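PDB 4F7A: SusD/RagB family nutrient-binding outer membrane lipoprotein from Bacteroides vulgatus, which probably binds mucin O-glycans or related glycans at the bacterial outer membrane as a SusD-like component of a nutrient-uptake system. Local coordinates for residues Leu203-Ala208 / Ala335-Leu340; Ala344-Ile349 / Glu418-Ile423; Ala116-Lys121 / Phe159-Lys164. All coordinates share one frame; numbering follows the deposited sequence. Where two conformers were deposited one is given.

Contact 1: residues Leu203-Ala208 / Ala335-Leu340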
loop_
_atom_site.group_PDB
_atom_site.type_symbol
_atom_site.label_atom_id
_atom_site.label_comp_id
_atom_site.label_asym_id
_atom_site.label_seq_id
_atom_site.Cartn_x
_atom_site.Cartn_y
_atom_site.Cartn_z
ATOM N N LEU A 203 4.689 0.788 11.612
ATOM C CA LEU A 203 4.302 -0.397 10.840
ATOM C C LEU A 203 3.460 -1.354 11.709
ATOM O O LEU A 203 2.422 -1.884 11.260
ATOM C CB LEU A 203 5.563 -1.063 10.261
ATOM C CG LEU A 203 5.364 -2.328 9.426
ATOM C CD1 LEU A 203 4.376 -2.147 8.250
ATOM C CD2 LEU A 203 6.746 -2.837 8.945
ATOM N N ARG A 204 3.868 -1.548 12.967
ATOM C CA ARG A 204 3.085 -2.408 13.871
ATOM C C ARG A 204 1.676 -1.868 14.030
ATOM O O ARG A 204 0.714 -2.642 14.026
ATOM C CB ARG A 204 3.734 -2.532 15.239
ATOM C CG ARG A 204 3.010 -3.496 16.168
ATOM C CD ARG A 204 3.452 -3.347 17.622
ATOM N NE ARG A 204 4.877 -3.574 17.821
ATOM C CZ ARG A 204 5.521 -4.744 17.778
ATOM N NH1 ARG A 204 4.890 -5.892 17.516
ATOM N NH2 ARG A 204 6.852 -4.760 17.990
ATOM N N LEU A 205 1.537 -0.543 14.152
ATOM C CA LEU A 205 0.209 0.038 14.284
ATOM C C LEU A 205 -0.634 -0.223 13.038
ATOM O O LEU A 205 -1.830 -0.508 13.137
ATOM C CB LEU A 205 0.275 1.527 14.559
ATOM C CG LEU A 205 -1.057 2.239 14.790
ATOM C CD1 LEU A 205 -1.824 1.650 15.969
ATOM C CD2 LEU A 205 -0.759 3.725 15.025
ATOM N N ARG A 206 -0.021 -0.085 11.859
ATOM C CA ARG A 206 -0.715 -0.392 10.619
ATOM C C ARG A 206 -1.257 -1.818 10.645
ATOM O O ARG A 206 -2.427 -2.065 10.329
ATOM C CB ARG A 206 0.205 -0.245 9.410
ATOM C CG ARG A 206 -0.413 -0.766 8.113
ATOM C CD ARG A 206 0.588 -0.810 6.989
ATOM N NE ARG A 206 0.869 0.489 6.393
ATOM C CZ ARG A 206 1.863 0.686 5.534
ATOM N NH1 ARG A 206 2.647 -0.322 5.199
ATOM N NH2 ARG A 206 2.075 1.881 5.002
ATOM N N LEU A 207 -0.390 -2.764 10.995
ATOM C CA LEU A 207 -0.766 -4.178 10.996
ATOM C C LEU A 207 -1.840 -4.476 12.045
ATOM O O LEU A 207 -2.726 -5.298 11.818
ATOM C CB LEU A 207 0.453 -5.045 11.223
ATOM C CG LEU A 207 1.533 -4.914 10.151
ATOM C CD1 LEU A 207 2.678 -5.862 10.437
ATOM C CD2 LEU A 207 0.999 -5.138 8.756
ATOM N N ALA A 208 -1.746 -3.784 13.180
ATOM C CA ALA A 208 -2.728 -3.858 14.250
ATOM C C ALA A 208 -4.108 -3.421 13.787
ATOM O O ALA A 208 -5.093 -4.112 14.053
ATOM C CB ALA A 208 -2.263 -3.018 15.452
ATOM N N ALA A 335 1.090 11.083 7.965
ATOM C CA ALA A 335 -0.355 11.296 7.815
ATOM C C ALA A 335 -1.099 9.974 8.048
ATOM O O ALA A 335 -2.028 9.914 8.858
ATOM C CB ALA A 335 -0.700 11.894 6.407
ATOM N N GLU A 336 -0.680 8.919 7.364
ATOM C CA GLU A 336 -1.269 7.582 7.576
ATOM C C GLU A 336 -1.221 7.201 9.057
ATOM O O GLU A 336 -2.176 6.666 9.606
ATOM C CB GLU A 336 -0.540 6.519 6.734
ATOM C CG GLU A 336 -1.039 5.111 7.057
ATOM C CD GLU A 336 -0.238 3.979 6.461
ATOM O OE1 GLU A 336 0.678 4.229 5.644
ATOM O OE2 GLU A 336 -0.553 2.821 6.821
ATOM N N THR A 337 -0.099 7.461 9.701
ATOM C CA THR A 337 0.064 7.092 11.103
ATOM C C THR A 337 -0.980 7.819 11.995
ATOM O O THR A 337 -1.580 7.220 12.889
ATOM C CB THR A 337 1.524 7.299 11.569
ATOM O OG1 THR A 337 2.399 6.535 10.710
ATOM C CG2 THR A 337 1.709 6.837 13.026
ATOM N N TRP A 338 -1.223 9.091 11.721
ATOM C CA TRP A 338 -2.278 9.830 12.430
ATOM C C TRP A 338 -3.681 9.231 12.185
ATOM O O TRP A 338 -4.504 9.172 13.103
ATOM C CB TRP A 338 -2.259 11.309 12.061
ATOM C CG TRP A 338 -1.170 12.099 12.752
ATOM C CD1 TRP A 338 -0.084 12.649 12.175
ATOM C CD2 TRP A 338 -1.064 12.384 14.153
ATOM N NE1 TRP A 338 0.700 13.262 13.115
ATOM C CE2 TRP A 338 0.115 13.118 14.340
ATOM C CE3 TRP A 338 -1.847 12.080 15.268
ATOM C CZ2 TRP A 338 0.525 13.574 15.600
ATOM C CZ3 TRP A 338 -1.460 12.553 16.508
ATOM C CH2 TRP A 338 -0.293 13.291 16.665
ATOM N N PHE A 339 -3.959 8.809 10.959
ATOM C CA PHE A 339 -5.263 8.200 10.651
ATOM C C PHE A 339 -5.402 6.820 11.318
ATOM O O PHE A 339 -6.496 6.408 11.679
ATOM C CB PHE A 339 -5.485 8.107 9.141
ATOM C CG PHE A 339 -5.668 9.439 8.466
ATOM C CD1 PHE A 339 -6.697 10.280 8.845
ATOM C CD2 PHE A 339 -4.806 9.861 7.474
ATOM C CE1 PHE A 339 -6.870 11.519 8.232
ATOM C CE2 PHE A 339 -4.982 11.085 6.834
ATOM C CZ PHE A 339 -6.007 11.919 7.220
ATOM N N LEU A 340 -4.290 6.099 11.465
ATOM C CA LEU A 340 -4.293 4.839 12.208
ATOM C C LEU A 340 -4.609 5.107 13.676
ATOM O O LEU A 340 -5.383 4.382 14.300
ATOM C CB LEU A 340 -2.943 4.104 12.062
ATOM C CG LEU A 340 -2.671 3.479 10.697
ATOM C CD1 LEU A 340 -1.166 3.121 10.481
ATOM C CD2 LEU A 340 -3.588 2.248 10.505
#
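Leu205 meets Leu340 flank to flank, the two side chains sliding past each other in opposite directions. Its branch atom CG and methyl CD2 both rest on one carbon, the closer pair being Leu205 CD2 and Leu340 CB at 3.7 Å. The same CD2 also comes loosely within 4.2 Å of the carbonyl O of Thr337, whose hydroxyl is already bonded to Thr333 O one turn back.

Arg206 follows and supplies the polar half of the contact. Its chain turns at chi3 (-77°), and this bend brings the guanidinium side-on to Glu336, NE and one terminal nitrogen each taking a separate carboxylate oxygen. Arg206 NE reaches Glu336 OE2 at 2.8 Å, and Arg206 NH2 reaches Glu336 OE1 at 2.8 Å; both bonds are nearly straight and use the syn lone pairs. Two bonds to two oxygens make the salt bridge bidentate, and with the planes only 10° apart they probably resist rotation of either group. Arg206 NH2 also donates to Leu331 O, a further anchor for the guanidinium. Arg206 and Glu336 are both buried, so the pairing probably offsets the cost of desolvating two charges and is likely to keep Glu336 ionised.

Beside the ion pair, Leu340 packs on the backbone of the same arginine: its CD1 lies 3.5 Å from Arg206 CA and also touches CB. At this level the CA atoms of Arg206 and Leu340 make the nearest backbone approach, 6.5 Å.

The two short segment axes pass 9.8 Å apart at 46°, the gap filled by Leu205, Leu340 and the Arg206-Glu336 pair. Helix 111-132 flanks the first helix and helix 416-431 the second, an all-helical packing consistent with the TPR-like scaffold of SusD proteins.

Contact 2: residues Ala344-Ile349 / Glu418-Ile423; sequences ASLRGI and EQLEKI
Arg347 NH2, hydrogen-bonded to Asn213 OD1, passes 4.0 Å from the methyl Leu420 CD2, while NE of the same guanidinium forms a salt bridge with Glu343 OE2. The charge is therefore answered by Glu343, in the preceding turn of the chain, and by Asn213, and what Arg347 offers to segment 418-423 is van der Waals contact: the two side chains meet at a slant, and no hydrogen bond joins the two segments. The chain runs extended from CG to NE, which carries the guanidinium far enough to reach the leucine.

The apolar weight falls on Leu346, whose two methyls divide the work. CD2 settles against the outer surface of the opposite helix, 3.5 Å from the backbone N of Leu420 and 3.7 Å from Leu420 CB. The same methyl reaches Ile423 CD1, one turn on from Gln419, at 4.0 Å. With CG anti to its backbone N (chi1 -163°), the leucine points toward the other helix, and its two methyls lie about Gln419 CB, one turned to the amide of Gln419 and the other to Leu420.

Here helix 334-346 comes to its end. Gly348 adopts positive phi, and two backbone bonds run back into the last turn, Ile349 N to Ala344 O at 2.8 Å and Gly348 N to Ser345 O at 3.0 Å: a Schellman motif. Leu346 thus makes its contact from the final turn of one helix of the TPR-like SusD fold, packed on the first turns of helix 416-431.

The other methyl, Leu346 CD1, lies 3.2 Å from Gln419 OE1, a van der Waals touch and not a bond; this oxygen has its hydrogen bond to a residue adjoining the segments. Both residues are partly exposed, whereas Ile423 is buried, against Phe339, Ala342 and Tyr360.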
loop_
_atom_site.group_PDB
_atom_site.type_symbol
_atom_site.label_atom_id
_atom_site.label_comp_id
_atom_site.label_asym_id
_atom_site.label_seq_id
_atom_site.Cartn_x
_atom_site.Cartn_y
_atom_site.Cartn_z
ATOM N N ALA A 344 -7.758 3.841 15.896
ATOM C CA ALA A 344 -7.529 3.172 17.182
ATOM C C ALA A 344 -8.382 3.843 18.257
ATOM O O ALA A 344 -9.008 3.163 19.073
ATOM C CB ALA A 344 -6.036 3.164 17.566
ATOM N N SER A 345 -8.437 5.170 18.238
ATOM C CA SER A 345 -9.272 5.915 19.199
ATOM C C SER A 345 -10.742 5.626 18.982
ATOM O O SER A 345 -11.479 5.386 19.935
ATOM C CB SER A 345 -8.987 7.410 19.112
ATOM O OG SER A 345 -7.697 7.672 19.637
ATOM N N LEU A 346 -11.166 5.616 17.719
ATOM C CA LEU A 346 -12.554 5.296 17.395
ATOM C C LEU A 346 -12.969 3.917 17.905
ATOM O O LEU A 346 -14.123 3.713 18.335
ATOM C CB LEU A 346 -12.780 5.391 15.883
ATOM C CG LEU A 346 -14.215 5.473 15.415
ATOM C CD1 LEU A 346 -14.849 6.700 16.006
ATOM C CD2 LEU A 346 -14.269 5.479 13.869
ATOM N N ARG A 347 -12.041 2.966 17.844
ATOM C CA ARG A 347 -12.285 1.586 18.320
ATOM C C ARG A 347 -12.052 1.394 19.819
ATOM O O ARG A 347 -12.269 0.290 20.351
ATOM C CB ARG A 347 -11.380 0.617 17.539
ATOM C CG ARG A 347 -11.773 0.458 16.096
ATOM C CD ARG A 347 -10.800 -0.421 15.342
ATOM N NE ARG A 347 -11.198 -0.543 13.950
ATOM C CZ ARG A 347 -12.055 -1.454 13.473
ATOM N NH1 ARG A 347 -12.594 -2.383 14.256
ATOM N NH2 ARG A 347 -12.365 -1.451 12.199
ATOM N N GLY A 348 -11.623 2.446 20.515
ATOM C CA GLY A 348 -11.348 2.368 21.955
ATOM C C GLY A 348 -10.081 1.605 22.312
ATOM O O GLY A 348 -9.956 1.072 23.421
ATOM N N ILE A 349 -9.132 1.515 21.379
ATOM C CA ILE A 349 -7.938 0.733 21.608
ATOM C C ILE A 349 -6.667 1.555 21.415
ATOM O O ILE A 349 -5.594 1.003 21.169
ATOM C CB ILE A 349 -7.944 -0.583 20.758
ATOM C CG1 ILE A 349 -7.968 -0.299 19.253
ATOM C CG2 ILE A 349 -9.145 -1.455 21.154
ATOM C CD1 ILE A 349 -8.077 -1.595 18.379
ATOM N N GLU A 418 -19.631 6.160 9.835
ATOM C CA GLU A 418 -19.317 7.288 8.931
ATOM C C GLU A 418 -18.016 7.953 9.381
ATOM O O GLU A 418 -17.235 8.403 8.563
ATOM C CB GLU A 418 -20.429 8.337 8.879
ATOM C CG GLU A 418 -20.159 9.319 7.759
ATOM C CD GLU A 418 -21.220 10.350 7.521
ATOM O OE1 GLU A 418 -22.316 10.309 8.128
ATOM O OE2 GLU A 418 -20.945 11.224 6.668
ATOM N N GLN A 419 -17.773 8.003 10.686
ATOM C CA GLN A 419 -16.495 8.534 11.154
ATOM C C GLN A 419 -15.334 7.693 10.655
ATOM O O GLN A 419 -14.312 8.232 10.211
ATOM C CB GLN A 419 -16.435 8.611 12.677
ATOM C CG GLN A 419 -17.387 9.584 13.318
ATOM C CD GLN A 419 -17.322 9.417 14.835
ATOM O OE1 GLN A 419 -17.529 8.328 15.367
ATOM N NE2 GLN A 419 -16.968 10.438 15.496
ATOM N N LEU A 420 -15.469 6.377 10.734
ATOM C CA LEU A 420 -14.454 5.501 10.193
ATOM C C LEU A 420 -14.303 5.747 8.680
ATOM O O LEU A 420 -13.204 5.814 8.174
ATOM C CB LEU A 420 -14.766 4.040 10.455
ATOM C CG LEU A 420 -13.750 3.034 9.937
ATOM C CD1 LEU A 420 -12.353 3.275 10.524
ATOM C CD2 LEU A 420 -14.233 1.553 10.235
ATOM N N GLU A 421 -15.414 5.904 7.980
ATOM C CA GLU A 421 -15.361 6.185 6.548
ATOM C C GLU A 421 -14.545 7.432 6.241
ATOM O O GLU A 421 -13.726 7.414 5.328
ATOM C CB GLU A 421 -16.757 6.303 5.955
ATOM C CG GLU A 421 -16.739 6.571 4.458
ATOM C CD GLU A 421 -18.155 6.672 3.831
ATOM O OE1 GLU A 421 -19.177 6.627 4.580
ATOM O OE2 GLU A 421 -18.224 6.830 2.587
ATOM N N LYS A 422 -14.744 8.495 7.015
ATOM C CA LYS A 422 -13.963 9.737 6.839
ATOM C C LYS A 422 -12.478 9.470 7.061
ATOM O O LYS A 422 -11.635 9.872 6.266
ATOM C CB LYS A 422 -14.464 10.841 7.779
ATOM C CG LYS A 422 -15.902 11.335 7.461
ATOM C CD LYS A 422 -16.346 12.349 8.496
ATOM C CE LYS A 422 -17.756 12.825 8.279
ATOM N NZ LYS A 422 -17.916 13.794 7.144
ATOM N N ILE A 423 -12.168 8.762 8.137
ATOM C CA ILE A 423 -10.781 8.443 8.476
ATOM C C ILE A 423 -10.127 7.673 7.344
ATOM O O ILE A 423 -9.062 8.050 6.877
ATOM C CB ILE A 423 -10.701 7.638 9.803
ATOM C CG1 ILE A 423 -11.055 8.530 10.988
ATOM C CG2 ILE A 423 -9.286 6.998 9.994
ATOM C CD1 ILE A 423 -11.352 7.738 12.301
#

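Contact 3: residues Ala116-Lys121 / Phe159-Lys164; sequences ATLILK and FDDLDK
Leu118 drives its side chain between Asp161 and Lys164, splitting its two methyls between them. CD1 lies 3.6 Å from Asp161 O and 3.6 Å from Lys164 CB, so it sits on backbone and chain root; CD2 turns to the carboxylate, 4.1 Å from Asp161 OD1. Beside it Ile119 CG1 touches Leu162 CD2 at 4.2 Å, the two side chains crossing at about a right angle. An alanine in place of Leu118 would lack both methyls, and is likely to leave a gap over the Asp161 carbonyl and the base of Lys164.

The charged pair comes next. Lys121 bends at chi3 (69°), which lays its CE beside Asp161 OD2 but keeps NZ 4.4 Å from that oxygen, beyond a salt bridge. One water links the two side chains by the other carboxylate oxygen, accepting from Lys121 NZ at 2.9 Å and donating to Asp161 OD1 at 2.8 Å.

A second shell positions both ends: Lys121 NZ is bonded to Thr101 OG1 on helix 84-104, and Asp161 OD2 is hydrogen-bonded to Tyr137 OH. Further out, Ala165 and Leu169 extend the apolar strip beside Ile119, and Phe199 and Ala200 cover it from helix 193-210.

The segment axes run 8.6 Å apart and near antiparallel, at 156°, an antiparallel helix pair of the TPR-like scaffold. Its chemistry is leucine and isoleucine packing edged by a water-bridged charge pair, which implies that the opposite charges probably attract through the water while each side chain is also held by a direct hydrogen bond, Lys121 to Thr101 and Asp161 to Tyr137.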
loop_
_atom_site.group_PDB
_atom_site.type_symbol
_atom_site.label_atom_id
_atom_site.label_comp_id
_atom_site.label_asym_id
_atom_site.label_seq_id
_atom_site.Cartn_x
_atom_site.Cartn_y
_atom_site.Cartn_z
ATOM N N ALA A 116 17.035 -3.725 11.574
ATOM C CA ALA A 116 16.628 -3.127 10.309
ATOM C C ALA A 116 16.196 -4.178 9.272
ATOM O O ALA A 116 15.231 -3.979 8.549
ATOM C CB ALA A 116 17.796 -2.240 9.752
ATOM N N THR A 117 16.928 -5.275 9.190
ATOM C CA THR A 117 16.593 -6.366 8.296
ATOM C C THR A 117 15.190 -6.859 8.577
ATOM O O THR A 117 14.401 -7.032 7.653
ATOM C CB THR A 117 17.553 -7.563 8.443
ATOM O OG1 THR A 117 18.841 -7.196 7.992
ATOM C CG2 THR A 117 17.060 -8.769 7.620
ATOM N N LEU A 118 14.886 -7.096 9.852
ATOM C CA LEU A 118 13.580 -7.635 10.240
ATOM C C LEU A 118 12.460 -6.688 9.858
ATOM O O LEU A 118 11.436 -7.122 9.335
ATOM C CB LEU A 118 13.524 -7.921 11.740
ATOM C CG LEU A 118 14.378 -9.117 12.158
ATOM C CD1 LEU A 118 14.283 -9.365 13.666
ATOM C CD2 LEU A 118 13.987 -10.364 11.399
ATOM N N ILE A 119 12.656 -5.401 10.130
ATOM C CA ILE A 119 11.649 -4.383 9.783
ATOM C C ILE A 119 11.420 -4.370 8.265
ATOM O O ILE A 119 10.285 -4.385 7.783
ATOM C CB ILE A 119 12.053 -2.982 10.335
ATOM C CG1 ILE A 119 12.072 -3.019 11.875
ATOM C CG2 ILE A 119 11.050 -1.878 9.865
ATOM C CD1 ILE A 119 12.974 -1.989 12.528
ATOM N N LEU A 120 12.494 -4.333 7.495
ATOM C CA LEU A 120 12.337 -4.354 6.044
ATOM C C LEU A 120 11.649 -5.634 5.549
ATOM O O LEU A 120 10.884 -5.606 4.600
ATOM C CB LEU A 120 13.696 -4.200 5.367
ATOM C CG LEU A 120 14.387 -2.865 5.530
ATOM C CD1 LEU A 120 15.820 -2.972 4.943
ATOM C CD2 LEU A 120 13.567 -1.704 4.912
ATOM N N LYS A 121 11.935 -6.765 6.192
ATOM C CA LYS A 121 11.355 -8.044 5.784
ATOM C C LYS A 121 9.838 -8.041 5.996
ATOM O O LYS A 121 9.064 -8.507 5.139
ATOM C CB LYS A 121 12.049 -9.167 6.560
ATOM C CG LYS A 121 11.658 -10.555 6.131
ATOM C CD LYS A 121 12.617 -11.615 6.669
ATOM C CE LYS A 121 12.516 -11.799 8.173
ATOM N NZ LYS A 121 13.517 -12.803 8.742
ATOM N N PHE A 159 4.390 -9.684 13.745
ATOM C CA PHE A 159 4.427 -9.025 15.048
ATOM C C PHE A 159 5.592 -9.524 15.877
ATOM O O PHE A 159 6.229 -8.728 16.576
ATOM C CB PHE A 159 3.120 -9.202 15.820
ATOM C CG PHE A 159 1.934 -8.462 15.224
ATOM C CD1 PHE A 159 1.952 -7.080 15.054
ATOM C CD2 PHE A 159 0.777 -9.160 14.876
ATOM C CE1 PHE A 159 0.853 -6.413 14.500
ATOM C CE2 PHE A 159 -0.323 -8.518 14.357
ATOM C CZ PHE A 159 -0.291 -7.129 14.146
ATOM N N ASP A 160 5.873 -10.833 15.811
ATOM C CA ASP A 160 7.053 -11.435 16.471
ATOM C C ASP A 160 8.369 -10.832 15.937
ATOM O O ASP A 160 9.284 -10.511 16.693
ATOM C CB ASP A 160 7.086 -12.953 16.248
ATOM C CG ASP A 160 6.052 -13.714 17.088
ATOM O OD1 ASP A 160 5.559 -13.181 18.102
ATOM O OD2 ASP A 160 5.750 -14.867 16.725
ATOM N N ASP A 161 8.470 -10.702 14.614
ATOM C CA ASP A 161 9.679 -10.117 14.015
ATOM C C ASP A 161 9.856 -8.649 14.391
ATOM O O ASP A 161 10.968 -8.187 14.634
ATOM C CB ASP A 161 9.685 -10.265 12.493
ATOM C CG ASP A 161 10.101 -11.656 12.029
ATOM O OD1 ASP A 161 10.736 -12.391 12.814
ATOM O OD2 ASP A 161 9.797 -11.997 10.869
ATOM N N LEU A 162 8.763 -7.899 14.446
ATOM C CA LEU A 162 8.853 -6.530 14.893
ATOM C C LEU A 162 9.266 -6.454 16.358
ATOM O O LEU A 162 10.017 -5.555 16.735
ATOM C CB LEU A 162 7.548 -5.763 14.623
ATOM C CG LEU A 162 7.240 -5.527 13.151
ATOM C CD1 LEU A 162 5.867 -4.787 13.012
ATOM C CD2 LEU A 162 8.341 -4.771 12.409
ATOM N N ASP A 163 8.823 -7.396 17.183
ATOM C CA ASP A 163 9.280 -7.434 18.585
ATOM C C ASP A 163 10.790 -7.665 18.643
ATOM O O ASP A 163 11.511 -7.005 19.404
ATOM C CB ASP A 163 8.602 -8.557 19.381
ATOM C CG ASP A 163 7.116 -8.300 19.634
ATOM O OD1 ASP A 163 6.668 -7.145 19.549
ATOM O OD2 ASP A 163 6.406 -9.274 19.940
ATOM N N LYS A 164 11.261 -8.636 17.865
ATOM C CA LYS A 164 12.692 -8.948 17.853
ATOM C C LYS A 164 13.483 -7.734 17.360
ATOM O O LYS A 164 14.540 -7.389 17.914
ATOM C CB LYS A 164 12.968 -10.151 16.957
ATOM C CG LYS A 164 12.558 -11.480 17.558
ATOM C CD LYS A 164 12.623 -12.578 16.515
ATOM C CE LYS A 164 12.399 -13.926 17.158
ATOM N NZ LYS A 164 12.408 -14.955 16.098
HETATM O O HOH W 1 12.998 -13.351 11.534
#

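From the N terminus, contact 3 comes first, bringing helix 111-132 back against helix 151-174 and closing a loop of 37 intervening residues. Contact 1 then joins helix 193-210, the next helix in the chain, to helix 334-346 across 126 residues. Contact 2 starts at the end of that same helix and closes 68 residues onto helix 416-431. The three loops follow in series; none nests or crosses. They are nevertheless continuous in space: Arg204 NH2 pairs with Asp163 OD1 at 2.9 Å between contacts 1 and 3, and Phe339 O meets Ile423 CG2 between contacts 1 and 2. Contacts 2 and 3 do not touch, so contact 1 bridges them.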